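Local coordinates for mRNA transport regulator MTR2 (PDB 1Q42), which affects mRNA transport from the nucleus to the cytoplasm and interacts with the export factor Mex67 in yeast, at residues G161-D173 with I183-D196. Sequence-based numbering, arbitrary orientation.
Sequences GSWFGVDVNLVVD and INSMDYRFTYVPND
Phe164 wedges its ring between Pro194 and Phe190 where the antiparallel strands 164-173 and 183-192 run out into loop. Its CB and CG pass the carbonyl oxygen of Tyr192, CB lying 3.5 Å from Tyr192 O. With CG anti to the carbonyl carbon (chi1 -72°), the ring takes Pro194 over one face, CD standing 3.4 Å from the Phe164 ring centroid in a CH-pi contact almost on the normal. CD1 lies above the centre of the Phe190 ring, the two planes inclined at 49°, and CE1 meets Val193 CG1 at 3.9 Å. Along the ring's other side CD2 and CE2 rest against Pro194 CD and CG, and CZ at the tip lies 3.8 Å from Pro194 CD.

Beside it a classic beta bulge sets both Thr191 and Tyr192 against Gly165, whose O accepts Thr191 N at 2.8 Å and, weakly, Tyr192 N. A second classic bulge places Asn184 and Ser185 opposite Val171. Between them the hairpin pairs regularly, with Val166 CG1 over one face of the Tyr188 ring (CH-pi, 3.8 Å from its centroid). On the other side of the sheet, Asn169 ND2 donates to Asp187 OD2 at 3.2 Å from the anti side, 31° out of the carboxylate plane; Arg189 NH1 forms a salt bridge to the same oxygen, which would favour the charged carboxylate.

In this NTF2-like fold, strand 118-129 hydrogen-bonds along the far edge of strand 164-173, while strand 70-74 borders strand 183-192. Tyr188, on the face of Val166 and Val168, bonds His103 through OH and meets Trp95 of helix 87-96 edge-to-face, and Phe32 and Phe36 of helix 29-40 pack on Leu170, Val172, Ile183 and Met186.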
ATOM      1  N   GLY A 161      13.715  11.816   0.204  1.00 25.14           N
ATOM      2  CA  GLY A 161      13.906  12.510  -1.058  1.00 24.84           C
ATOM      3  C   GLY A 161      12.753  13.443  -1.411  1.00 24.47           C
ATOM      4  O   GLY A 161      11.946  13.845  -0.553  1.00 24.13           O
ATOM      5  N   SER A 162      12.679  13.782  -2.693  1.00 23.86           N
ATOM      6  CA  SER A 162      11.655  14.681  -3.226  1.00 23.11           C
ATOM      7  C   SER A 162      10.275  14.016  -3.267  1.00 21.62           C
ATOM      8  O   SER A 162      10.163  12.789  -3.405  1.00 20.57           O
ATOM      9  CB  SER A 162      12.040  15.130  -4.636  1.00 23.92           C
ATOM     10  OG  SER A 162      13.280  15.845  -4.624  1.00 25.99           O
ATOM     11  N   TRP A 163       9.237  14.841  -3.154  1.00 21.22           N
ATOM     12  CA  TRP A 163       7.851  14.380  -3.240  1.00 19.56           C
ATOM     13  C   TRP A 163       7.464  13.888  -4.641  1.00 18.89           C
ATOM     14  O   TRP A 163       7.733  14.563  -5.667  1.00 18.18           O
ATOM     15  CB  TRP A 163       6.875  15.483  -2.835  1.00 20.09           C
ATOM     16  CG  TRP A 163       6.866  15.887  -1.355  1.00 20.08           C
ATOM     17  CD1 TRP A 163       7.176  17.119  -0.846  1.00 23.61           C
ATOM     18  CD2 TRP A 163       6.484  15.080  -0.230  1.00 20.19           C
ATOM     19  NE1 TRP A 163       7.023  17.119   0.520  1.00 22.84           N
ATOM     20  CE2 TRP A 163       6.604  15.878   0.922  1.00 22.13           C
ATOM     21  CE3 TRP A 163       6.083  13.746  -0.073  1.00 19.96           C
ATOM     22  CZ2 TRP A 163       6.322  15.395   2.210  1.00 22.45           C
ATOM     23  CZ3 TRP A 163       5.788  13.277   1.218  1.00 20.16           C
ATOM     24  CH2 TRP A 163       5.922  14.099   2.333  1.00 22.40           C
ATOM     25  N   PHE A 164       6.845  12.704  -4.645  1.00 17.58           N
ATOM     26  CA  PHE A 164       6.128  12.148  -5.769  1.00 17.30           C
ATOM     27  C   PHE A 164       4.653  12.447  -5.518  1.00 17.01           C
ATOM     28  O   PHE A 164       4.227  12.510  -4.382  1.00 16.50           O
ATOM     29  CB  PHE A 164       6.206  10.619  -5.805  1.00 16.80           C
ATOM     30  CG  PHE A 164       7.542  10.052  -6.191  1.00 18.86           C
ATOM     31  CD1 PHE A 164       7.634   9.207  -7.273  1.00 18.28           C
ATOM     32  CD2 PHE A 164       8.675  10.290  -5.437  1.00 18.99           C
ATOM     33  CE1 PHE A 164       8.851   8.625  -7.623  1.00 20.17           C
ATOM     34  CE2 PHE A 164       9.893   9.726  -5.785  1.00 21.57           C
ATOM     35  CZ  PHE A 164       9.974   8.884  -6.880  1.00 20.66           C
ATOM     36  N   GLY A 165       3.879  12.552  -6.588  1.00 15.80           N
ATOM     37  CA  GLY A 165       2.438  12.547  -6.494  1.00 16.03           C
ATOM     38  C   GLY A 165       1.917  11.152  -6.747  1.00 16.27           C
ATOM     39  O   GLY A 165       2.437  10.444  -7.593  1.00 15.13           O
ATOM     40  N   VAL A 166       0.874  10.773  -6.009  1.00 17.60           N
ATOM     41  CA  VAL A 166       0.220   9.480  -6.157  1.00 18.37           C
ATOM     42  C   VAL A 166      -1.312   9.630  -6.193  1.00 17.76           C
ATOM     43  O   VAL A 166      -1.881  10.415  -5.444  1.00 19.23           O
ATOM     44  CB  VAL A 166       0.561   8.525  -4.986  1.00 19.27           C
ATOM     45  CG1 VAL A 166      -0.067   7.138  -5.247  1.00 22.77           C
ATOM     46  CG2 VAL A 166       2.035   8.376  -4.836  1.00 21.81           C
ATOM     47  N   ASP A 167      -1.960   8.881  -7.080  1.00 17.11           N
ATOM     48  CA  ASP A 167      -3.423   8.749  -7.086  1.00 17.27           C
ATOM     49  C   ASP A 167      -3.735   7.280  -6.911  1.00 17.11           C
ATOM     50  O   ASP A 167      -3.088   6.426  -7.527  1.00 16.30           O
ATOM     51  CB  ASP A 167      -4.002   9.222  -8.429  1.00 18.01           C
ATOM     52  CG  ASP A 167      -4.496  10.658  -8.399  1.00 22.99           C
ATOM     53  OD1 ASP A 167      -4.226  11.396  -7.423  1.00 24.53           O
ATOM     54  OD2 ASP A 167      -5.122  11.160  -9.375  1.00 27.98           O
ATOM     55  N   VAL A 168      -4.719   6.977  -6.075  1.00 16.26           N
ATOM     56  CA  VAL A 168      -5.071   5.600  -5.818  1.00 16.94           C
ATOM     57  C   VAL A 168      -6.589   5.470  -5.923  1.00 17.39           C
ATOM     58  O   VAL A 168      -7.321   6.310  -5.403  1.00 17.76           O
ATOM     59  CB  VAL A 168      -4.624   5.157  -4.407  1.00 17.00           C
ATOM     60  CG1 VAL A 168      -5.042   3.729  -4.145  1.00 16.96           C
ATOM     61  CG2 VAL A 168      -3.141   5.301  -4.236  1.00 18.22           C
ATOM     62  N   ASN A 169      -7.037   4.425  -6.612  1.00 17.21           N
ATOM     63  CA  ASN A 169      -8.436   4.057  -6.672  1.00 17.83           C
ATOM     64  C   ASN A 169      -8.601   2.669  -6.048  1.00 17.32           C
ATOM     65  O   ASN A 169      -7.938   1.738  -6.437  1.00 16.57           O
ATOM     66  CB  ASN A 169      -8.931   4.029  -8.124  1.00 18.51           C
ATOM     67  CG  ASN A 169      -8.991   5.404  -8.746  1.00 21.82           C
ATOM     68  OD1 ASN A 169      -9.659   6.296  -8.236  1.00 23.91           O
ATOM     69  ND2 ASN A 169      -8.292   5.579  -9.851  1.00 25.43           N
ATOM     70  N   LEU A 170      -9.474   2.559  -5.054  1.00 17.66           N
ATOM     71  CA  LEU A 170      -9.754   1.291  -4.385  1.00 17.98           C
ATOM     72  C   LEU A 170     -11.238   0.947  -4.550  1.00 18.86           C
ATOM     73  O   LEU A 170     -12.085   1.842  -4.564  1.00 19.86           O
ATOM     74  CB  LEU A 170      -9.474   1.428  -2.882  1.00 18.05           C
ATOM     75  CG  LEU A 170      -8.071   1.783  -2.379  1.00 17.70           C
ATOM     76  CD1 LEU A 170      -8.064   1.777  -0.819  1.00 18.58           C
ATOM     77  CD2 LEU A 170      -6.998   0.904  -2.929  1.00 18.39           C
ATOM     78  N   VAL A 171     -11.551  -0.329  -4.685  1.00 19.34           N
ATOM     79  CA  VAL A 171     -12.905  -0.821  -4.486  1.00 19.85           C
ATOM     80  C   VAL A 171     -12.815  -1.750  -3.269  1.00 20.81           C
ATOM     81  O   VAL A 171     -12.062  -2.722  -3.284  1.00 20.28           O
ATOM     82  CB  VAL A 171     -13.444  -1.553  -5.714  1.00 20.46           C
ATOM     83  CG1 VAL A 171     -14.889  -1.978  -5.472  1.00 21.53           C
ATOM     84  CG2 VAL A 171     -13.346  -0.664  -6.959  1.00 19.83           C
ATOM     85  N   VAL A 172     -13.551  -1.419  -2.210  1.00 21.96           N
ATOM     86  CA  VAL A 172     -13.377  -2.039  -0.899  1.00 23.51           C
ATOM     87  C   VAL A 172     -14.711  -2.520  -0.363  1.00 25.34           C
ATOM     88  O   VAL A 172     -15.723  -1.877  -0.576  1.00 25.19           O
ATOM     89  CB  VAL A 172     -12.789  -1.024   0.129  1.00 23.71           C
ATOM     90  CG1 VAL A 172     -12.365  -1.737   1.412  1.00 24.43           C
ATOM     91  CG2 VAL A 172     -11.621  -0.250  -0.467  1.00 24.13           C
ATOM     92  N   ASP A 173     -14.713  -3.646   0.342  1.00 27.23           N
ATOM     93  CA  ASP A 173     -15.930  -4.133   0.998  1.00 30.36           C
ATOM     94  C   ASP A 173     -16.425  -3.097   2.009  1.00 32.93           C
ATOM     95  O   ASP A 173     -15.620  -2.403   2.627  1.00 32.47           O
ATOM     96  CB  ASP A 173     -15.656  -5.461   1.725  1.00 30.52           C
ATOM     97  CG  ASP A 173     -15.577  -6.654   0.785  1.00 30.06           C
ATOM     98  OD1 ASP A 173     -15.772  -6.496  -0.437  1.00 29.58           O
ATOM     99  OD2 ASP A 173     -15.320  -7.809   1.197  1.00 29.74           O
ATOM    100  N   ILE A 183      -9.980  -5.183   0.483  1.00 21.94           N
ATOM    101  CA  ILE A 183      -9.793  -4.457  -0.780  1.00 21.10           C
ATOM    102  C   ILE A 183      -9.900  -5.412  -1.971  1.00 20.65           C
ATOM    103  O   ILE A 183      -9.102  -6.341  -2.094  1.00 20.72           O
ATOM    104  CB  ILE A 183      -8.442  -3.713  -0.795  1.00 19.45           C
ATOM    105  CG1 ILE A 183      -8.367  -2.712   0.372  1.00 20.00           C
ATOM    106  CG2 ILE A 183      -8.266  -2.988  -2.141  1.00 20.10           C
ATOM    107  CD1 ILE A 183      -6.998  -2.078   0.608  1.00 20.56           C
ATOM    108  N   ASN A 184     -10.912  -5.190  -2.821  1.00 20.66           N
ATOM    109  CA  ASN A 184     -11.163  -5.971  -4.034  1.00 20.85           C
ATOM    110  C   ASN A 184     -10.339  -5.553  -5.231  1.00 19.74           C
ATOM    111  O   ASN A 184     -10.044  -6.360  -6.099  1.00 18.84           O
ATOM    112  CB  ASN A 184     -12.642  -5.884  -4.431  1.00 21.65           C
ATOM    113  CG  ASN A 184     -13.560  -6.300  -3.295  1.00 23.60           C
ATOM    114  OD1 ASN A 184     -14.200  -5.456  -2.650  1.00 26.90           O
ATOM    115  ND2 ASN A 184     -13.571  -7.583  -3.003  1.00 23.14           N
ATOM    116  N   SER A 185      -9.993  -4.279  -5.291  1.00 19.50           N
ATOM    117  CA  SER A 185      -9.147  -3.775  -6.368  1.00 19.71           C
ATOM    118  C   SER A 185      -8.365  -2.555  -5.921  1.00 19.18           C
ATOM    119  O   SER A 185      -8.854  -1.765  -5.122  1.00 18.29           O
ATOM    120  CB  SER A 185      -9.963  -3.471  -7.632  1.00 21.06           C
ATOM    121  OG  SER A 185     -10.833  -2.377  -7.475  1.00 24.10           O
ATOM    122  N   MET A 186      -7.137  -2.445  -6.423  1.00 18.75           N
ATOM    123  CA  MET A 186      -6.253  -1.308  -6.152  1.00 18.78           C
ATOM    124  C   MET A 186      -5.585  -0.885  -7.453  1.00 18.01           C
ATOM    125  O   MET A 186      -4.999  -1.703  -8.168  1.00 18.11           O
ATOM    126  CB  MET A 186      -5.178  -1.639  -5.112  1.00 19.55           C
ATOM    127  CG  MET A 186      -4.139  -0.512  -4.913  1.00 21.06           C
ATOM    128  SD  MET A 186      -2.948  -0.898  -3.651  1.00 26.01           S
ATOM    129  CE  MET A 186      -1.952  -2.100  -4.465  1.00 25.41           C
ATOM    130  N   ASP A 187      -5.709   0.403  -7.759  1.00 17.73           N
ATOM    131  CA  ASP A 187      -5.038   1.037  -8.873  1.00 17.78           C
ATOM    132  C   ASP A 187      -4.153   2.120  -8.233  1.00 17.07           C
ATOM    133  O   ASP A 187      -4.668   3.107  -7.741  1.00 17.51           O
ATOM    134  CB  ASP A 187      -6.100   1.607  -9.830  1.00 18.72           C
ATOM    135  CG  ASP A 187      -5.568   2.640 -10.794  1.00 22.48           C
ATOM    136  OD1 ASP A 187      -4.390   2.586 -11.199  1.00 27.35           O
ATOM    137  OD2 ASP A 187      -6.288   3.563 -11.218  1.00 27.76           O
ATOM    138  N   TYR A 188      -2.846   1.887  -8.220  1.00 16.33           N
ATOM    139  CA  TYR A 188      -1.859   2.793  -7.627  1.00 16.23           C
ATOM    140  C   TYR A 188      -1.021   3.374  -8.761  1.00 16.40           C
ATOM    141  O   TYR A 188      -0.469   2.626  -9.566  1.00 15.68           O
ATOM    142  CB  TYR A 188      -0.983   1.994  -6.656  1.00 16.92           C
ATOM    143  CG  TYR A 188       0.019   2.796  -5.854  1.00 15.55           C
ATOM    144  CD1 TYR A 188      -0.217   3.125  -4.524  1.00 15.41           C
ATOM    145  CD2 TYR A 188       1.241   3.168  -6.405  1.00 16.36           C
ATOM    146  CE1 TYR A 188       0.713   3.846  -3.790  1.00 17.01           C
ATOM    147  CE2 TYR A 188       2.163   3.898  -5.681  1.00 17.36           C
ATOM    148  CZ  TYR A 188       1.899   4.223  -4.368  1.00 17.08           C
ATOM    149  OH  TYR A 188       2.822   4.961  -3.637  1.00 17.37           O
ATOM    150  N   ARG A 189      -0.932   4.698  -8.834  1.00 16.86           N
ATOM    151  CA  ARG A 189      -0.309   5.364  -9.978  1.00 18.81           C
ATOM    152  C   ARG A 189       0.492   6.588  -9.527  1.00 17.92           C
ATOM    153  O   ARG A 189      -0.045   7.412  -8.842  1.00 17.03           O
ATOM    154  CB  ARG A 189      -1.412   5.807 -10.943  1.00 20.33           C
ATOM    155  CG  ARG A 189      -0.977   6.241 -12.300  1.00 26.30           C
ATOM    156  CD  ARG A 189      -2.135   6.448 -13.249  1.00 30.82           C
ATOM    157  NE  ARG A 189      -2.454   5.204 -13.949  1.00 36.44           N
ATOM    158  CZ  ARG A 189      -3.648   4.600 -13.993  1.00 39.34           C
ATOM    159  NH1 ARG A 189      -4.740   5.101 -13.401  1.00 41.02           N
ATOM    160  NH2 ARG A 189      -3.746   3.463 -14.661  1.00 39.38           N
ATOM    161  N   PHE A 190       1.753   6.712  -9.913  1.00 17.27           N
ATOM    162  CA  PHE A 190       2.455   7.981  -9.742  1.00 18.47           C
ATOM    163  C   PHE A 190       1.883   8.983 -10.748  1.00 18.85           C
ATOM    164  O   PHE A 190       1.802   8.702 -11.957  1.00 19.62           O
ATOM    165  CB  PHE A 190       3.980   7.843  -9.963  1.00 18.86           C
ATOM    166  CG  PHE A 190       4.699   7.035  -8.910  1.00 20.86           C
ATOM    167  CD1 PHE A 190       4.373   7.131  -7.569  1.00 20.01           C
ATOM    168  CD2 PHE A 190       5.766   6.218  -9.270  1.00 24.57           C
ATOM    169  CE1 PHE A 190       5.035   6.378  -6.617  1.00 22.30           C
ATOM    170  CE2 PHE A 190       6.453   5.479  -8.314  1.00 24.95           C
ATOM    171  CZ  PHE A 190       6.083   5.562  -6.987  1.00 24.20           C
ATOM    172  N   THR A 191       1.468  10.141 -10.246  1.00 18.82           N
ATOM    173  CA  THR A 191       1.012  11.247 -11.093  1.00 19.26           C
ATOM    174  C   THR A 191       2.063  12.335 -11.260  1.00 19.25           C
ATOM    175  O   THR A 191       1.923  13.205 -12.136  1.00 18.15           O
ATOM    176  CB  THR A 191      -0.235  11.864 -10.490  1.00 19.44           C
ATOM    177  OG1 THR A 191       0.039  12.258  -9.130  1.00 18.59           O
ATOM    178  CG2 THR A 191      -1.346  10.848 -10.400  1.00 21.23           C
ATOM    179  N   TYR A 192       3.096  12.297 -10.420  1.00 18.17           N
ATOM    180  CA  TYR A 192       4.306  13.105 -10.611  1.00 18.88           C
ATOM    181  C   TYR A 192       5.521  12.344 -10.102  1.00 19.73           C
ATOM    182  O   TYR A 192       5.525  11.851  -8.972  1.00 18.01           O
ATOM    183  CB  TYR A 192       4.208  14.451  -9.885  1.00 19.11           C
ATOM    184  CG  TYR A 192       5.503  15.208  -9.953  1.00 19.17           C
ATOM    185  CD1 TYR A 192       5.850  15.911 -11.105  1.00 20.58           C
ATOM    186  CD2 TYR A 192       6.413  15.176  -8.907  1.00 19.06           C
ATOM    187  CE1 TYR A 192       7.068  16.581 -11.197  1.00 20.74           C
ATOM    188  CE2 TYR A 192       7.630  15.831  -8.992  1.00 23.01           C
ATOM    189  CZ  TYR A 192       7.946  16.549 -10.138  1.00 21.67           C
ATOM    190  OH  TYR A 192       9.143  17.221 -10.246  1.00 22.08           O
ATOM    191  N   VAL A 193       6.564  12.301 -10.930  1.00 20.42           N
ATOM    192  CA  VAL A 193       7.809  11.648 -10.572  1.00 21.87           C
ATOM    193  C   VAL A 193       8.945  12.664 -10.693  1.00 24.39           C
ATOM    194  O   VAL A 193       9.155  13.230 -11.771  1.00 24.90           O
ATOM    195  CB  VAL A 193       8.098  10.456 -11.519  1.00 21.51           C
ATOM    196  CG1 VAL A 193       9.475   9.850 -11.229  1.00 20.55           C
ATOM    197  CG2 VAL A 193       7.012   9.415 -11.391  1.00 21.88           C
ATOM    198  N   PRO A 194       9.664  12.923  -9.608  1.00 26.24           N
ATOM    199  CA  PRO A 194      10.774  13.886  -9.664  1.00 28.93           C
ATOM    200  C   PRO A 194      11.969  13.363 -10.485  1.00 32.28           C
ATOM    201  O   PRO A 194      12.217  12.163 -10.528  1.00 31.48           O
ATOM    202  CB  PRO A 194      11.139  14.098  -8.190  1.00 28.28           C
ATOM    203  CG  PRO A 194      10.648  12.861  -7.479  1.00 26.92           C
ATOM    204  CD  PRO A 194       9.485  12.352  -8.261  1.00 25.58           C
ATOM    205  N   ASN A 195      12.702  14.277 -11.117  1.00 36.81           N
ATOM    206  CA  ASN A 195      13.795  13.904 -12.022  1.00 40.70           C
ATOM    207  C   ASN A 195      14.994  13.296 -11.300  1.00 43.14           C
ATOM    208  O   ASN A 195      15.787  12.578 -11.912  1.00 44.29           O
ATOM    209  CB  ASN A 195      14.301  15.122 -12.812  1.00 42.24           C
ATOM    210  CG  ASN A 195      13.204  15.834 -13.587  1.00 44.05           C
ATOM    211  OD1 ASN A 195      12.047  15.410 -13.600  1.00 47.54           O
ATOM    212  ND2 ASN A 195      13.568  16.941 -14.228  1.00 48.22           N
ATOM    213  N   ASP A 196      15.108  13.577 -10.002  1.00 36.89           N
ATOM    214  CA  ASP A 196      16.365  13.436  -9.262  1.00 38.66           C
ATOM    215  C   ASP A 196      16.566  12.076  -8.594  1.00 39.40           C
ATOM    216  O   ASP A 196      15.626  11.482  -8.059  1.00 40.85           O
ATOM    217  CB  ASP A 196      16.492  14.564  -8.218  1.00 39.34           C
ATOM    218  CG  ASP A 196      15.258  14.693  -7.321  1.00 40.97           C
ATOM    219  OD1 ASP A 196      14.576  13.679  -7.062  1.00 43.05           O
ATOM    220  OD2 ASP A 196      14.898  15.782  -6.825  1.00 44.59           O
TER
HETATM  221  O   HOH W   1      14.477  12.465  -4.821  1.00 31.65           O
HETATM  222  O   HOH W   2      -2.000  12.967  -7.398  1.00 21.22           O
HETATM  223  O   HOH W   3      -9.353   0.002  -8.083  1.00 23.01           O